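Local coordinates for uncharacterized protein (Equus caballus, PDB 5WF2) that probably associates, as the full-length protein, with the adaptor complex AP-4 and may thereby act in vesicle trafficking at the trans-Golgi network, this piece being its VHS/ENTH-like domain, at residues A[59-71]-A[93-106]. Residues are numbered along the deposited sequence; the frame is centred on the assembly and turned at random.
Sequences CEAVLELLICHLG and LLPQEHILLLTRPR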
ATOM      1  N   CYS A  59      -8.407   4.443  -7.258  1.00 23.77           N
ATOM      2  CA  CYS A  59      -7.826   4.016  -5.991  1.00 27.13           C
ATOM      3  C   CYS A  59      -7.682   2.505  -5.861  1.00 24.10           C
ATOM      4  O   CYS A  59      -6.645   2.015  -5.414  1.00 23.90           O
ATOM      5  CB  CYS A  59      -8.667   4.547  -4.828  1.00 32.09           C
ATOM      6  SG  CYS A  59      -8.239   6.225  -4.308  1.00 60.96           S
ATOM      7  N   GLU A  60      -8.715   1.764  -6.247  1.00 22.48           N
ATOM      8  CA  GLU A  60      -8.666   0.318  -6.122  1.00 22.44           C
ATOM      9  C   GLU A  60      -7.537  -0.262  -6.961  1.00 28.40           C
ATOM     10  O   GLU A  60      -6.794  -1.139  -6.506  1.00 21.94           O
ATOM     11  CB  GLU A  60     -10.019  -0.298  -6.506  1.00 30.87           C
ATOM     12  CG  GLU A  60      -9.953  -1.774  -6.475  1.00 34.21           C
ATOM     13  CD  GLU A  60     -11.294  -2.461  -6.613  1.00 41.77           C
ATOM     14  OE1 GLU A  60     -12.335  -1.758  -6.708  1.00 36.83           O
ATOM     15  OE2 GLU A  60     -11.258  -3.712  -6.644  1.00 38.64           O
ATOM     16  N   ALA A  61      -7.355   0.238  -8.182  1.00 24.32           N
ATOM     17  CA  ALA A  61      -6.276  -0.266  -9.010  1.00 24.61           C
ATOM     18  C   ALA A  61      -4.916   0.075  -8.411  1.00 23.53           C
ATOM     19  O   ALA A  61      -4.000  -0.742  -8.448  1.00 24.45           O
ATOM     20  CB  ALA A  61      -6.398   0.303 -10.429  1.00 26.69           C
ATOM     21  N   VAL A  62      -4.767   1.277  -7.863  1.00 20.83           N
ATOM     22  CA  VAL A  62      -3.534   1.634  -7.136  1.00 22.64           C
ATOM     23  C   VAL A  62      -3.241   0.628  -6.023  1.00 23.41           C
ATOM     24  O   VAL A  62      -2.099   0.164  -5.847  1.00 21.51           O
ATOM     25  CB  VAL A  62      -3.648   3.056  -6.564  1.00 23.00           C
ATOM     26  CG1 VAL A  62      -2.466   3.324  -5.621  1.00 25.18           C
ATOM     27  CG2 VAL A  62      -3.673   4.104  -7.672  1.00 24.49           C
ATOM     28  N   LEU A  63      -4.259   0.313  -5.225  1.00 22.62           N
ATOM     29  CA  LEU A  63      -4.084  -0.636  -4.139  0.57 22.62           C
ATOM     30  C   LEU A  63      -3.724  -2.024  -4.674  1.00 22.91           C
ATOM     31  O   LEU A  63      -2.857  -2.703  -4.116  1.00 25.03           O
ATOM     32  CB  LEU A  63      -5.355  -0.672  -3.278  0.57 23.73           C
ATOM     33  CG  LEU A  63      -5.298  -1.271  -1.864  0.57 20.21           C
ATOM     34  CD1 LEU A  63      -4.261  -0.551  -1.046  0.57 26.32           C
ATOM     35  CD2 LEU A  63      -6.651  -1.183  -1.147  0.57 26.58           C
ATOM     36  N   GLU A  64      -4.381  -2.480  -5.735  1.00 22.92           N
ATOM     37  CA  GLU A  64      -3.981  -3.770  -6.265  1.00 24.46           C
ATOM     38  C   GLU A  64      -2.532  -3.747  -6.747  1.00 28.55           C
ATOM     39  O   GLU A  64      -1.816  -4.748  -6.604  1.00 26.64           O
ATOM     40  CB  GLU A  64      -4.945  -4.216  -7.365  1.00 22.96           C
ATOM     41  CG  GLU A  64      -6.348  -4.569  -6.870  1.00 28.27           C
ATOM     42  CD  GLU A  64      -6.432  -5.906  -6.161  1.00 34.15           C
ATOM     43  OE1 GLU A  64      -5.523  -6.747  -6.335  1.00 40.13           O
ATOM     44  OE2 GLU A  64      -7.435  -6.106  -5.445  1.00 40.69           O
ATOM     45  N   LEU A  65      -2.057  -2.616  -7.273  1.00 29.70           N
ATOM     46  CA  LEU A  65      -0.671  -2.542  -7.728  1.00 22.00           C
ATOM     47  C   LEU A  65       0.294  -2.438  -6.558  1.00 27.13           C
ATOM     48  O   LEU A  65       1.392  -3.027  -6.586  1.00 26.45           O
ATOM     49  CB  LEU A  65      -0.506  -1.371  -8.701  1.00 24.00           C
ATOM     50  CG  LEU A  65      -1.231  -1.636 -10.031  1.00 27.66           C
ATOM     51  CD1 LEU A  65      -1.453  -0.388 -10.835  1.00 31.53           C
ATOM     52  CD2 LEU A  65      -0.470  -2.586 -10.804  1.00 35.16           C
ATOM     53  N   LEU A  66      -0.117  -1.774  -5.486  1.00 23.70           N
ATOM     54  CA  LEU A  66       0.698  -1.783  -4.282  1.00 20.52           C
ATOM     55  C   LEU A  66       0.826  -3.187  -3.746  1.00 23.01           C
ATOM     56  O   LEU A  66       1.901  -3.598  -3.330  1.00 22.79           O
ATOM     57  CB  LEU A  66       0.097  -0.863  -3.217  1.00 20.53           C
ATOM     58  CG  LEU A  66       0.280   0.637  -3.455  1.00 19.30           C
ATOM     59  CD1 LEU A  66      -0.677   1.401  -2.549  1.00 22.37           C
ATOM     60  CD2 LEU A  66       1.724   1.039  -3.226  1.00 24.39           C
ATOM     61  N   ILE A  67      -0.273  -3.942  -3.741  1.00 24.61           N
ATOM     62  CA  ILE A  67      -0.206  -5.316  -3.259  1.00 24.52           C
ATOM     63  C   ILE A  67       0.773  -6.118  -4.101  1.00 25.87           C
ATOM     64  O   ILE A  67       1.543  -6.916  -3.571  1.00 28.06           O
ATOM     65  CB  ILE A  67      -1.607  -5.954  -3.236  1.00 25.44           C
ATOM     66  CG1 ILE A  67      -2.470  -5.234  -2.189  1.00 28.30           C
ATOM     67  CG2 ILE A  67      -1.491  -7.464  -2.909  1.00 29.54           C
ATOM     68  CD1 ILE A  67      -3.945  -5.579  -2.197  1.00 33.31           C
ATOM     69  N   CYS A  68       0.769  -5.917  -5.417  1.00 30.01           N
ATOM     70  CA  CYS A  68       1.763  -6.569  -6.270  1.00 29.05           C
ATOM     71  C   CYS A  68       3.177  -6.273  -5.804  1.00 32.85           C
ATOM     72  O   CYS A  68       4.017  -7.177  -5.754  1.00 38.00           O
ATOM     73  CB  CYS A  68       1.564  -6.145  -7.727  1.00 33.34           C
ATOM     74  SG  CYS A  68       0.078  -6.829  -8.421  1.00 42.97           S
ATOM     75  N   HIS A  69       3.467  -5.030  -5.435  1.00 29.27           N
ATOM     76  CA  HIS A  69       4.802  -4.698  -4.966  1.00 27.33           C
ATOM     77  C   HIS A  69       5.112  -5.207  -3.565  1.00 28.59           C
ATOM     78  O   HIS A  69       6.219  -4.958  -3.079  1.00 34.38           O
ATOM     79  CB  HIS A  69       5.017  -3.186  -5.009  1.00 30.98           C
ATOM     80  CG  HIS A  69       5.220  -2.659  -6.391  1.00 33.15           C
ATOM     81  ND1 HIS A  69       4.201  -2.564  -7.317  1.00 33.36           N
ATOM     82  CD2 HIS A  69       6.336  -2.209  -7.010  1.00 40.44           C
ATOM     83  CE1 HIS A  69       4.681  -2.077  -8.446  1.00 39.77           C
ATOM     84  NE2 HIS A  69       5.975  -1.855  -8.288  1.00 32.36           N
ATOM     85  N   LEU A  70       4.194  -5.879  -2.888  1.00 28.98           N
ATOM     86  CA  LEU A  70       4.515  -6.452  -1.592  1.00 27.54           C
ATOM     87  C   LEU A  70       5.161  -7.812  -1.718  1.00 31.53           C
ATOM     88  O   LEU A  70       5.593  -8.353  -0.711  1.00 33.43           O
ATOM     89  CB  LEU A  70       3.264  -6.579  -0.709  1.00 23.09           C
ATOM     90  CG  LEU A  70       2.701  -5.228  -0.287  1.00 25.64           C
ATOM     91  CD1 LEU A  70       1.446  -5.428   0.505  1.00 25.10           C
ATOM     92  CD2 LEU A  70       3.662  -4.510   0.597  1.00 28.92           C
ATOM     93  N   GLY A  71       5.249  -8.350  -2.920  1.00 36.15           N
ATOM     94  CA  GLY A  71       5.903  -9.629  -3.136  1.00 41.68           C
ATOM     95  C   GLY A  71       6.869  -9.550  -4.296  1.00 46.44           C
ATOM     96  O   GLY A  71       6.634  -8.830  -5.272  1.00 42.64           O
ATOM     97  N   LEU A  93     -10.818   7.899   0.715  1.00 25.76           N
ATOM     98  CA  LEU A  93     -10.973   7.652  -0.712  1.00 29.33           C
ATOM     99  C   LEU A  93     -11.685   6.339  -0.970  1.00 33.48           C
ATOM    100  O   LEU A  93     -12.455   6.223  -1.928  1.00 41.65           O
ATOM    101  CB  LEU A  93      -9.619   7.645  -1.389  1.00 27.38           C
ATOM    102  CG  LEU A  93      -8.902   8.988  -1.493  1.00 31.83           C
ATOM    103  CD1 LEU A  93      -7.583   8.820  -2.184  1.00 38.43           C
ATOM    104  CD2 LEU A  93      -9.745  10.024  -2.258  1.00 34.30           C
ATOM    105  N   LEU A  94     -11.406   5.328  -0.166  1.00 30.96           N
ATOM    106  CA  LEU A  94     -12.198   4.114  -0.169  1.00 31.33           C
ATOM    107  C   LEU A  94     -12.719   3.862   1.230  1.00 28.06           C
ATOM    108  O   LEU A  94     -12.064   4.221   2.207  1.00 33.28           O
ATOM    109  CB  LEU A  94     -11.377   2.908  -0.623  1.00 35.50           C
ATOM    110  CG  LEU A  94     -11.097   2.791  -2.117  1.00 35.62           C
ATOM    111  CD1 LEU A  94     -10.297   1.501  -2.299  1.00 40.34           C
ATOM    112  CD2 LEU A  94     -12.369   2.762  -2.942  1.00 44.85           C
ATOM    113  N   PRO A  95     -13.892   3.260   1.366  1.00 22.70           N
ATOM    114  CA  PRO A  95     -14.328   2.845   2.703  1.00 28.50           C
ATOM    115  C   PRO A  95     -13.222   2.019   3.326  1.00 27.95           C
ATOM    116  O   PRO A  95     -12.527   1.277   2.623  1.00 27.15           O
ATOM    117  CB  PRO A  95     -15.586   2.020   2.436  1.00 27.94           C
ATOM    118  CG  PRO A  95     -16.050   2.442   1.070  1.00 31.48           C
ATOM    119  CD  PRO A  95     -14.827   2.844   0.306  1.00 29.18           C
ATOM    120  N   GLN A  96     -13.004   2.169   4.638  1.00 33.47           N
ATOM    121  CA  GLN A  96     -11.873   1.432   5.194  1.00 36.15           C
ATOM    122  C   GLN A  96     -12.186  -0.058   5.275  1.00 28.60           C
ATOM    123  O   GLN A  96     -11.261  -0.873   5.243  1.00 31.75           O
ATOM    124  CB  GLN A  96     -11.432   1.950   6.577  1.00 39.45           C
ATOM    125  CG  GLN A  96      -9.880   2.007   6.709  1.00 39.24           C
ATOM    126  CD  GLN A  96      -9.375   2.171   8.129  1.00 30.63           C
ATOM    127  OE1 GLN A  96      -9.686   1.367   9.001  1.00 40.55           O
ATOM    128  NE2 GLN A  96      -8.590   3.216   8.368  1.00 36.94           N
ATOM    129  N   GLU A  97     -13.455  -0.434   5.344  1.00 31.01           N
ATOM    130  CA  GLU A  97     -13.761  -1.858   5.264  1.00 30.11           C
ATOM    131  C   GLU A  97     -13.385  -2.413   3.896  1.00 26.13           C
ATOM    132  O   GLU A  97     -13.001  -3.591   3.772  1.00 24.17           O
ATOM    133  CB  GLU A  97     -15.226  -2.087   5.556  1.00 38.50           C
ATOM    134  CG  GLU A  97     -15.482  -3.505   5.878  1.00 40.46           C
ATOM    135  CD  GLU A  97     -16.929  -3.773   6.131  1.00 37.97           C
ATOM    136  OE1 GLU A  97     -17.678  -2.780   6.260  1.00 39.06           O
ATOM    137  OE2 GLU A  97     -17.306  -4.970   6.178  1.00 34.65           O
ATOM    138  N   HIS A  98     -13.485  -1.583   2.861  1.00 24.58           N
ATOM    139  CA  HIS A  98     -13.113  -2.011   1.521  1.00 19.82           C
ATOM    140  C   HIS A  98     -11.604  -2.127   1.379  1.00 24.63           C
ATOM    141  O   HIS A  98     -11.104  -3.067   0.743  1.00 21.26           O
ATOM    142  CB  HIS A  98     -13.680  -1.033   0.494  1.00 23.24           C
ATOM    143  CG  HIS A  98     -13.822  -1.594  -0.886  1.00 27.31           C
ATOM    144  ND1 HIS A  98     -14.517  -0.935  -1.880  1.00 32.06           N
ATOM    145  CD2 HIS A  98     -13.363  -2.737  -1.442  1.00 25.14           C
ATOM    146  CE1 HIS A  98     -14.476  -1.651  -2.994  1.00 34.56           C
ATOM    147  NE2 HIS A  98     -13.767  -2.743  -2.759  1.00 26.47           N
ATOM    148  N   ILE A  99     -10.850  -1.201   1.970  1.00 25.33           N
ATOM    149  CA  ILE A  99      -9.395  -1.355   1.971  1.00 22.01           C
ATOM    150  C   ILE A  99      -9.007  -2.636   2.698  1.00 18.38           C
ATOM    151  O   ILE A  99      -8.148  -3.385   2.214  1.00 22.18           O
ATOM    152  CB  ILE A  99      -8.706  -0.115   2.563  1.00 23.34           C
ATOM    153  CG1 ILE A  99      -8.964   1.078   1.626  1.00 29.66           C
ATOM    154  CG2 ILE A  99      -7.202  -0.295   2.544  1.00 25.10           C
ATOM    155  CD1 ILE A  99      -8.383   2.373   2.106  1.00 36.52           C
ATOM    156  N   LEU A 100      -9.695  -2.953   3.790  1.00 21.57           N
ATOM    157  CA  LEU A 100      -9.397  -4.182   4.518  1.00 26.15           C
ATOM    158  C   LEU A 100      -9.715  -5.404   3.675  1.00 22.92           C
ATOM    159  O   LEU A 100      -8.914  -6.342   3.597  1.00 20.91           O
ATOM    160  CB  LEU A 100     -10.152  -4.227   5.816  1.00 22.39           C
ATOM    161  CG  LEU A 100     -10.041  -5.494   6.685  1.00 19.93           C
ATOM    162  CD1 LEU A 100      -8.605  -5.832   7.023  1.00 28.90           C
ATOM    163  CD2 LEU A 100     -10.854  -5.270   7.908  1.00 28.85           C
ATOM    164  N   LEU A 101     -10.898  -5.432   3.070  1.00 22.59           N
ATOM    165  CA  LEU A 101     -11.240  -6.541   2.177  1.00 20.23           C
ATOM    166  C   LEU A 101     -10.151  -6.788   1.155  1.00 20.87           C
ATOM    167  O   LEU A 101      -9.772  -7.936   0.906  1.00 22.31           O
ATOM    168  CB  LEU A 101     -12.574  -6.234   1.502  1.00 19.94           C
ATOM    169  CG  LEU A 101     -13.157  -7.263   0.546  1.00 22.86           C
ATOM    170  CD1 LEU A 101     -14.626  -7.004   0.492  1.00 23.19           C
ATOM    171  CD2 LEU A 101     -12.553  -7.176  -0.853  1.00 21.90           C
ATOM    172  N   LEU A 102      -9.630  -5.721   0.530  1.00 21.69           N
ATOM    173  CA  LEU A 102      -8.628  -5.906  -0.505  1.00 22.18           C
ATOM    174  C   LEU A 102      -7.253  -6.278   0.051  1.00 19.65           C
ATOM    175  O   LEU A 102      -6.516  -7.011  -0.608  1.00 23.27           O
ATOM    176  CB  LEU A 102      -8.499  -4.650  -1.346  1.00 24.32           C
ATOM    177  CG  LEU A 102      -9.810  -4.270  -2.074  1.00 22.67           C
ATOM    178  CD1 LEU A 102      -9.744  -2.839  -2.598  1.00 30.88           C
ATOM    179  CD2 LEU A 102     -10.078  -5.274  -3.192  1.00 27.15           C
ATOM    180  N   THR A 103      -6.880  -5.771   1.213  1.00 21.96           N
ATOM    181  CA  THR A 103      -5.507  -5.950   1.676  1.00 23.65           C
ATOM    182  C   THR A 103      -5.347  -7.080   2.678  1.00 22.21           C
ATOM    183  O   THR A 103      -4.207  -7.500   2.941  1.00 22.88           O
ATOM    184  CB  THR A 103      -4.962  -4.655   2.306  1.00 20.35           C
ATOM    185  OG1 THR A 103      -5.745  -4.288   3.434  1.00 23.52           O
ATOM    186  CG2 THR A 103      -4.985  -3.512   1.301  1.00 24.40           C
ATOM    187  N   ARG A 104      -6.433  -7.566   3.271  1.00 25.13           N
ATOM    188  CA  ARG A 104      -6.299  -8.536   4.351  1.00 23.21           C
ATOM    189  C   ARG A 104      -5.427  -9.726   3.997  1.00 24.98           C
ATOM    190  O   ARG A 104      -4.574 -10.097   4.825  1.00 22.36           O
ATOM    191  CB  ARG A 104      -7.672  -9.015   4.818  1.00 26.44           C
ATOM    192  CG  ARG A 104      -7.570 -10.164   5.787  1.00 32.11           C
ATOM    193  CD  ARG A 104      -8.900 -10.818   5.980  1.00 29.92           C
ATOM    194  NE  ARG A 104      -9.749 -10.097   6.923  1.00 33.13           N
ATOM    195  CZ  ARG A 104     -10.772  -9.335   6.563  1.00 29.97           C
ATOM    196  NH1 ARG A 104     -11.023  -9.168   5.272  1.00 26.29           N
ATOM    197  NH2 ARG A 104     -11.522  -8.747   7.492  1.00 26.83           N
ATOM    198  N   PRO A 105      -5.574 -10.383   2.847  1.00 26.63           N
ATOM    199  CA  PRO A 105      -4.777 -11.604   2.617  1.00 27.50           C
ATOM    200  C   PRO A 105      -3.281 -11.384   2.609  1.00 27.73           C
ATOM    201  O   PRO A 105      -2.543 -12.160   3.227  1.00 22.73           O
ATOM    202  CB  PRO A 105      -5.285 -12.097   1.256  1.00 29.28           C
ATOM    203  CG  PRO A 105      -6.658 -11.598   1.176  1.00 32.92           C
ATOM    204  CD  PRO A 105      -6.629 -10.242   1.828  1.00 26.60           C
ATOM    205  N   ARG A 106      -2.804 -10.362   1.907  1.00 23.90           N
ATOM    206  CA  ARG A 106      -1.374 -10.143   1.843  1.00 24.23           C
ATOM    207  C   ARG A 106      -0.844  -9.614   3.164  1.00 22.55           C
ATOM    208  O   ARG A 106       0.241 -10.013   3.608  1.00 21.23           O
ATOM    209  CB  ARG A 106      -1.018  -9.202   0.700  1.00 24.72           C
ATOM    210  CG  ARG A 106       0.502  -9.086   0.461  1.00 25.55           C
ATOM    211  CD  ARG A 106       1.202 -10.492   0.213  1.00 31.42           C
ATOM    212  NE  ARG A 106       2.650 -10.348   0.043  1.00 34.35           N
ATOM    213  CZ  ARG A 106       3.561 -11.267   0.376  1.00 34.52           C
ATOM    214  NH1 ARG A 106       3.200 -12.427   0.912  1.00 37.72           N
ATOM    215  NH2 ARG A 106       4.855 -11.000   0.213  1.00 32.75           N
TER
HETATM  216  O   HOH W   1     -13.798  -3.866  -5.216  1.00 29.28           O
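The carbonyl oxygen of Leu-70 is gripped by two donors: Arg-106 NH2 gives it a nearly straight hydrogen bond of 2.9 Å (174° at the hydrogen), and Gln-78 NE2 from helix 75-89 gives it another. The oxygen sits at the guanidinium edge, in the plane of that group, while NH2 lies above the carbonyl plane. This bond fastens the turn after helix 59-68 to helix 96-111 in the all-helical VHS/ENTH-like solenoid of tepsin; 59-68 and 96-106 run nearly parallel (18°), with helix 75-89 between them in sequence. With CG anti to the backbone N (chi1 -172°) and a bend at chi2, the Arg-106 chain slides past Leu-70 in the opposite direction, its CG 3.8 Å from Leu-70 CD1. Its other terminal nitrogen, NH1, forms a salt bridge with Glu-109, which further fixes the guanidinium. A leucine in its place would probably leave the Leu-70 carbonyl without this donor and Glu-109 without its charged mate.

Between the helices the packing is apolar. Leu-63 crosses Thr-103 at about a right angle, and in one of its two modelled conformers its CD2 lies 3.8 Å from both Thr-103 CG2 and Leu-102 CD1. Thr-103 turns its hydroxyl back to its own helix, where OG1 donates to Ile-99 O, and so presents the methyl to Leu-63; Phe-129 of helix 117-132 touches both Thr-103 and Ile-99. Nearby, Ile-67 CD1 reaches over to Leu-102 O. At the opposite end, Cys-59 SG packs against Leu-93 CD1 at 3.4 Å. Leu-102 CD2 lies near the carboxylates of Glu-60 and Glu-64, and a water at the edge of the His-98 ring, 2.7 Å from NE2, donates a weak bond to Glu-60 OE2.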